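Local coordinates for acyl-CoA dehydrogenase domain protein Tcur3483 (Thermomonospora curvata, PDB 6WY9) that binds FAD and, as in other acyl-CoA dehydrogenases, probably oxidises a CH-CH bond of an acyl substrate, at residues A[152-164]-A[189-203]. Residues are numbered along the deposited sequence; the frame is centred on the assembly and turned at random.
Sequences GTDLASLTTRAVR and LACRTDPEAPKHKGI. With FDA (dihydroflavine-adenine dinucleotide), chain C.
Asp154 meets Lys199 where the loop that holds the FAD diphosphate, in the beta-sheet middle domain of this acyl-CoA dehydrogenase, runs past the turn between strands 186-192 and 203-209. One residue earlier, Thr153 holds the cofactor: its backbone N and OG1 both bond to O2A of the dihydro-FAD. Asp154 turns CG anti to the backbone N (chi1 -176°), which sends its carboxylate across the end of Lys199, and OD1 takes NZ on its syn side in a salt bridge of 2.8 Å. Ser157 OG steadies the other oxygen, OD2, from above the carboxylate plane. Ala156 lies on the lysine chain, and its CB also sits over a face of the His200 ring, 3.6 Å from CE1, in a CH-pi contact; the His200 ring also packs edge-to-face with Trp251.

Arg192 then clasps the loop. Bent at chi2 and chi3, its chain brings the guanidinium edge-on to three carbonyls: NH1 reaches Ala156 O at 2.9 Å, NE and NH1 converge side-on upon Leu158 O, and NH2 returns to Lys199 O. Shortened to an alanine, Arg192 would probably leave the carbonyls of Ala156, Leu158 and Lys199 without their guanidinium donors and the loop more weakly held to this turn. Leu158 itself dips inward, CD2 touching both Ala190 CB at 3.8 Å and Ile203 CD1 at 4.0 Å, while CD1 rests against the Cys191-Arg192 peptide. At Thr160, whose OG1 is bonded to Glu148, the backbones join the domain's two sheets: Arg161 and Arg192 form a single bridge, Arg192 N giving a short 2.6 Å bond to Thr160 O and Ala162 N returning one of 3.1 Å to Arg192 O.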
loop_
_atom_site.group_PDB
_atom_site.type_symbol
_atom_site.label_atom_id
_atom_site.label_comp_id
_atom_site.label_asym_id
_atom_site.label_seq_id
_atom_site.Cartn_x
_atom_site.Cartn_y
_atom_site.Cartn_z
ATOM N N GLY A 152 -14.797 23.273 8.071
ATOM C CA GLY A 152 -13.439 22.984 7.634
ATOM C C GLY A 152 -13.485 22.404 6.239
ATOM O O GLY A 152 -13.429 23.141 5.250
ATOM N N THR A 153 -13.623 21.084 6.130
ATOM C CA THR A 153 -13.846 20.512 4.807
ATOM C C THR A 153 -15.119 21.095 4.183
ATOM O O THR A 153 -15.142 21.434 2.993
ATOM C CB THR A 153 -13.934 18.974 4.897
ATOM O OG1 THR A 153 -12.787 18.458 5.581
ATOM C CG2 THR A 153 -13.992 18.380 3.516
ATOM N N ASP A 154 -16.195 21.224 4.978
ATOM C CA ASP A 154 -17.464 21.790 4.516
ATOM C C ASP A 154 -17.409 23.312 4.628
ATOM O O ASP A 154 -18.104 23.956 5.437
ATOM C CB ASP A 154 -18.628 21.206 5.316
ATOM C CG ASP A 154 -19.984 21.668 4.817
ATOM O OD1 ASP A 154 -20.072 22.340 3.779
ATOM O OD2 ASP A 154 -20.972 21.351 5.499
ATOM N N LEU A 155 -16.488 23.875 3.841
ATOM C CA LEU A 155 -16.218 25.305 3.943
ATOM C C LEU A 155 -17.459 26.116 3.579
ATOM O O LEU A 155 -17.696 27.178 4.164
ATOM C CB LEU A 155 -15.015 25.678 3.056
ATOM C CG LEU A 155 -14.698 27.188 2.924
ATOM C CD1 LEU A 155 -14.504 27.827 4.306
ATOM C CD2 LEU A 155 -13.496 27.487 1.989
ATOM N N ALA A 156 -18.284 25.613 2.647
ATOM C CA ALA A 156 -19.486 26.327 2.234
ATOM C C ALA A 156 -20.527 26.437 3.351
ATOM O O ALA A 156 -21.519 27.153 3.177
ATOM C CB ALA A 156 -20.105 25.671 0.988
ATOM N N SER A 157 -20.309 25.799 4.504
ATOM C CA SER A 157 -21.154 25.994 5.677
ATOM C C SER A 157 -20.656 27.084 6.610
ATOM O O SER A 157 -21.142 27.153 7.736
ATOM C CB SER A 157 -21.248 24.699 6.490
ATOM O OG SER A 157 -22.171 23.834 5.875
ATOM N N LEU A 158 -19.672 27.892 6.209
ATOM C CA LEU A 158 -19.144 28.898 7.121
ATOM C C LEU A 158 -20.251 29.865 7.569
ATOM O O LEU A 158 -21.225 30.114 6.848
ATOM C CB LEU A 158 -17.982 29.648 6.436
ATOM C CG LEU A 158 -18.400 30.373 5.146
ATOM C CD1 LEU A 158 -19.067 31.759 5.420
ATOM C CD2 LEU A 158 -17.221 30.445 4.129
ATOM N N THR A 159 -20.108 30.394 8.788
ATOM C CA THR A 159 -21.115 31.239 9.408
ATOM C C THR A 159 -20.601 32.607 9.817
ATOM O O THR A 159 -21.404 33.419 10.284
ATOM C CB THR A 159 -21.696 30.566 10.665
ATOM O OG1 THR A 159 -20.621 30.270 11.571
ATOM C CG2 THR A 159 -22.425 29.267 10.299
ATOM N N THR A 160 -19.294 32.876 9.710
ATOM C CA THR A 160 -18.835 34.243 9.931
ATOM C C THR A 160 -19.681 35.157 9.055
ATOM O O THR A 160 -19.796 34.940 7.846
ATOM C CB THR A 160 -17.337 34.396 9.598
ATOM O OG1 THR A 160 -16.539 33.666 10.540
ATOM C CG2 THR A 160 -16.916 35.892 9.629
ATOM N N ARG A 161 -20.302 36.153 9.655
ATOM C CA ARG A 161 -21.313 36.927 8.957
ATOM C C ARG A 161 -20.827 38.348 8.729
ATOM O O ARG A 161 -20.088 38.915 9.539
ATOM C CB ARG A 161 -22.639 36.958 9.730
ATOM C CG ARG A 161 -22.623 37.893 10.907
ATOM C CD ARG A 161 -24.022 38.117 11.493
ATOM N NE ARG A 161 -24.040 39.184 12.500
ATOM C CZ ARG A 161 -24.231 38.996 13.806
ATOM N NH1 ARG A 161 -24.432 37.778 14.287
ATOM N NH2 ARG A 161 -24.228 40.029 14.637
ATOM N N ALA A 162 -21.258 38.912 7.605
ATOM C CA ALA A 162 -21.009 40.303 7.278
ATOM C C ALA A 162 -22.351 40.882 6.874
ATOM O O ALA A 162 -22.965 40.396 5.919
ATOM C CB ALA A 162 -19.980 40.441 6.153
ATOM N N VAL A 163 -22.826 41.880 7.623
ATOM C CA VAL A 163 -24.151 42.456 7.428
ATOM C C VAL A 163 -24.008 43.888 6.922
ATOM O O VAL A 163 -23.159 44.644 7.406
ATOM C CB VAL A 163 -24.980 42.430 8.729
ATOM C CG1 VAL A 163 -25.163 41.020 9.232
ATOM C CG2 VAL A 163 -24.329 43.303 9.793
ATOM N N ARG A 164 -24.853 44.264 5.964
ATOM C CA ARG A 164 -24.824 45.623 5.428
ATOM C C ARG A 164 -25.353 46.625 6.449
ATOM O O ARG A 164 -26.436 46.437 7.013
ATOM C CB ARG A 164 -25.674 45.708 4.166
ATOM C CG ARG A 164 -24.923 45.617 2.882
ATOM C CD ARG A 164 -24.829 46.980 2.271
ATOM N NE ARG A 164 -24.675 46.887 0.830
ATOM C CZ ARG A 164 -24.448 47.931 0.054
ATOM N NH1 ARG A 164 -24.311 47.772 -1.257
ATOM N NH2 ARG A 164 -24.347 49.136 0.599
ATOM N N LEU A 189 -11.002 37.340 3.599
ATOM C CA LEU A 189 -11.962 36.761 4.539
ATOM C C LEU A 189 -13.236 36.306 3.831
ATOM O O LEU A 189 -13.936 37.119 3.209
ATOM C CB LEU A 189 -12.301 37.748 5.653
ATOM C CG LEU A 189 -13.152 37.173 6.786
ATOM C CD1 LEU A 189 -12.333 36.182 7.626
ATOM C CD2 LEU A 189 -13.696 38.314 7.638
ATOM N N ALA A 190 -13.553 35.007 3.977
ATOM C CA ALA A 190 -14.783 34.424 3.454
ATOM C C ALA A 190 -15.889 34.586 4.490
ATOM O O ALA A 190 -15.760 34.083 5.607
ATOM C CB ALA A 190 -14.571 32.953 3.108
ATOM N N CYS A 191 -16.966 35.307 4.124
ATOM C CA CYS A 191 -18.064 35.648 5.025
ATOM C C CYS A 191 -19.405 35.263 4.412
ATOM O O CYS A 191 -19.587 35.301 3.190
ATOM C CB CYS A 191 -18.144 37.171 5.335
ATOM S SG CYS A 191 -16.661 38.005 5.924
ATOM N N ARG A 192 -20.360 34.956 5.288
ATOM C CA ARG A 192 -21.772 34.782 4.919
ATOM C C ARG A 192 -22.451 36.145 4.789
ATOM O O ARG A 192 -22.655 36.850 5.784
ATOM C CB ARG A 192 -22.490 33.928 5.960
ATOM C CG ARG A 192 -24.019 33.774 5.741
ATOM C CD ARG A 192 -24.327 32.670 4.741
ATOM N NE ARG A 192 -23.417 31.547 4.939
ATOM C CZ ARG A 192 -23.116 30.621 4.028
ATOM N NH1 ARG A 192 -22.227 29.682 4.320
ATOM N NH2 ARG A 192 -23.674 30.636 2.819
ATOM N N THR A 193 -22.814 36.522 3.562
ATOM C CA THR A 193 -23.513 37.783 3.325
ATOM C C THR A 193 -25.014 37.613 3.077
ATOM O O THR A 193 -25.779 38.589 3.198
ATOM C CB THR A 193 -22.852 38.525 2.138
ATOM O OG1 THR A 193 -22.590 37.615 1.058
ATOM C CG2 THR A 193 -21.505 39.135 2.559
ATOM N N ASP A 194 -25.477 36.413 2.753
ATOM C CA ASP A 194 -26.907 36.206 2.526
ATOM C C ASP A 194 -27.326 34.937 3.244
ATOM O O ASP A 194 -27.179 33.831 2.696
ATOM C CB ASP A 194 -27.257 36.128 1.049
ATOM C CG ASP A 194 -28.760 35.986 0.820
ATOM O OD1 ASP A 194 -29.501 35.712 1.791
ATOM O OD2 ASP A 194 -29.200 36.164 -0.329
ATOM N N PRO A 195 -27.878 35.054 4.450
ATOM C CA PRO A 195 -28.151 33.860 5.252
ATOM C C PRO A 195 -29.288 33.011 4.714
ATOM O O PRO A 195 -29.497 31.911 5.229
ATOM C CB PRO A 195 -28.497 34.435 6.636
ATOM C CG PRO A 195 -28.540 35.973 6.458
ATOM C CD PRO A 195 -28.546 36.246 4.996
ATOM N N GLU A 196 -30.033 33.475 3.710
ATOM C CA GLU A 196 -31.148 32.704 3.185
ATOM C C GLU A 196 -30.837 31.993 1.873
ATOM O O GLU A 196 -31.651 31.187 1.422
ATOM C CB GLU A 196 -32.380 33.607 3.002
ATOM C CG GLU A 196 -32.929 34.200 4.302
ATOM C CD GLU A 196 -34.028 33.354 4.957
ATOM O OE1 GLU A 196 -33.716 32.553 5.867
ATOM O OE2 GLU A 196 -35.215 33.501 4.574
ATOM N N ALA A 197 -29.682 32.244 1.261
ATOM C CA ALA A 197 -29.348 31.677 -0.039
ATOM C C ALA A 197 -28.777 30.271 0.089
ATOM O O ALA A 197 -28.281 29.874 1.154
ATOM C CB ALA A 197 -28.333 32.569 -0.755
ATOM N N PRO A 198 -28.813 29.496 -0.995
ATOM C CA PRO A 198 -28.012 28.269 -1.038
ATOM C C PRO A 198 -26.634 28.572 -0.473
ATOM O O PRO A 198 -26.099 29.659 -0.679
ATOM C CB PRO A 198 -27.952 27.931 -2.530
ATOM C CG PRO A 198 -29.199 28.577 -3.114
ATOM C CD PRO A 198 -29.420 29.829 -2.299
ATOM N N LYS A 199 -26.083 27.626 0.290
ATOM C CA LYS A 199 -24.846 27.903 1.023
ATOM C C LYS A 199 -23.727 28.379 0.099
ATOM O O LYS A 199 -23.009 29.326 0.433
ATOM C CB LYS A 199 -24.411 26.679 1.830
ATOM C CG LYS A 199 -24.075 25.415 1.046
ATOM C CD LYS A 199 -23.967 24.224 2.023
ATOM C CE LYS A 199 -22.709 23.371 1.827
ATOM N NZ LYS A 199 -22.666 22.196 2.774
ATOM N N HIS A 200 -23.570 27.756 -1.075
ATOM C CA HIS A 200 -22.554 28.199 -2.024
ATOM C C HIS A 200 -22.844 29.580 -2.586
ATOM O O HIS A 200 -21.948 30.204 -3.162
ATOM C CB HIS A 200 -22.438 27.214 -3.184
ATOM C CG HIS A 200 -21.927 25.870 -2.780
ATOM N ND1 HIS A 200 -20.586 25.563 -2.752
ATOM C CD2 HIS A 200 -22.578 24.760 -2.365
ATOM C CE1 HIS A 200 -20.431 24.317 -2.340
ATOM N NE2 HIS A 200 -21.626 23.807 -2.104
ATOM N N LYS A 201 -24.070 30.073 -2.452
ATOM C CA LYS A 201 -24.442 31.345 -3.066
ATOM C C LYS A 201 -24.663 32.447 -2.032
ATOM O O LYS A 201 -25.241 33.485 -2.358
ATOM C CB LYS A 201 -25.680 31.161 -3.950
ATOM C CG LYS A 201 -25.670 29.821 -4.685
ATOM C CD LYS A 201 -26.051 29.887 -6.150
ATOM C CE LYS A 201 -27.532 30.129 -6.327
ATOM N NZ LYS A 201 -28.130 29.520 -7.569
ATOM N N GLY A 202 -24.206 32.240 -0.792
ATOM C CA GLY A 202 -24.407 33.203 0.276
ATOM C C GLY A 202 -23.121 33.820 0.800
ATOM O O GLY A 202 -23.124 34.509 1.823
ATOM N N ILE A 203 -22.016 33.620 0.081
ATOM C CA ILE A 203 -20.673 33.904 0.581
ATOM C C ILE A 203 -20.069 35.053 -0.208
ATOM O O ILE A 203 -20.253 35.143 -1.427
ATOM C CB ILE A 203 -19.801 32.645 0.471
ATOM C CG1 ILE A 203 -20.355 31.563 1.388
ATOM C CG2 ILE A 203 -18.319 32.940 0.820
ATOM C CD1 ILE A 203 -19.793 30.192 1.074
HETATM P PA FDA C . -12.349 18.319 9.164
HETATM O O1A FDA C . -12.808 18.033 10.558
HETATM O O2A FDA C . -13.308 19.002 8.174
HETATM O O5B FDA C . -12.036 16.835 8.411
HETATM C C5B FDA C . -11.095 16.152 9.194
HETATM C C4B FDA C . -10.755 14.853 8.440
HETATM O O4B FDA C . -12.080 14.197 8.149
HETATM C C3B FDA C . -10.207 15.097 7.033
HETATM O O3B FDA C . -8.832 15.205 7.015
HETATM C C2B FDA C . -10.588 13.803 6.335
HETATM O O2B FDA C . -9.800 12.632 6.774
HETATM C C1B FDA C . -12.033 13.523 6.851
HETATM N N9A FDA C . -13.099 13.994 5.969
HETATM C C8A FDA C . -13.700 15.267 5.911
HETATM N N7A FDA C . -14.690 15.319 5.027
HETATM C C5A FDA C . -14.746 14.056 4.480
HETATM C C6A FDA C . -15.569 13.521 3.477
HETATM N N6A FDA C . -16.521 14.259 2.874
HETATM N N1A FDA C . -15.428 12.233 3.094
HETATM C C2A FDA C . -14.441 11.550 3.745
HETATM N N3A FDA C . -13.571 11.925 4.713
HETATM C C4A FDA C . -13.769 13.205 5.065
HETATM N N1 FDA C . -7.257 27.444 6.692
HETATM C C2 FDA C . -7.496 28.793 6.354
HETATM O O2 FDA C . -8.668 29.214 6.239
HETATM N N3 FDA C . -6.370 29.585 6.161
HETATM C C4 FDA C . -5.036 29.134 6.293
HETATM O O4 FDA C . -4.111 29.918 6.126
HETATM C C4X FDA C . -4.886 27.746 6.643
HETATM N N5 FDA C . -3.602 27.222 6.796
HETATM C C5X FDA C . -3.449 26.107 7.576
HETATM C C6 FDA C . -2.253 25.783 8.102
HETATM C C7 FDA C . -2.147 24.634 8.925
HETATM C C7M FDA C . -0.871 24.330 9.465
HETATM C C8 FDA C . -3.198 23.833 9.178
HETATM C C8M FDA C . -3.088 22.629 10.025
HETATM C C9 FDA C . -4.423 24.144 8.612
HETATM C C9A FDA C . -4.544 25.286 7.827
HETATM N N10 FDA C . -5.777 25.618 7.240
HETATM C C10 FDA C . -5.954 26.949 6.850
HETATM C "C1'" FDA C . -6.980 24.813 7.596
HETATM C "C2'" FDA C . -7.263 23.697 6.551
HETATM O "O2'" FDA C . -7.742 24.226 5.409
HETATM C "C3'" FDA C . -8.313 22.749 7.290
HETATM O "O3'" FDA C . -7.696 22.046 8.350
HETATM C "C4'" FDA C . -8.973 21.803 6.298
HETATM O "O4'" FDA C . -9.796 22.568 5.486
HETATM C "C5'" FDA C . -9.701 20.687 7.095
HETATM O "O5'" FDA C . -10.701 21.295 7.857
HETATM P P FDA C . -10.718 20.629 9.354
HETATM O O1P FDA C . -9.375 20.828 9.867
HETATM O O2P FDA C . -11.915 21.221 10.082
HETATM O O3P FDA C . -10.911 18.987 9.211
#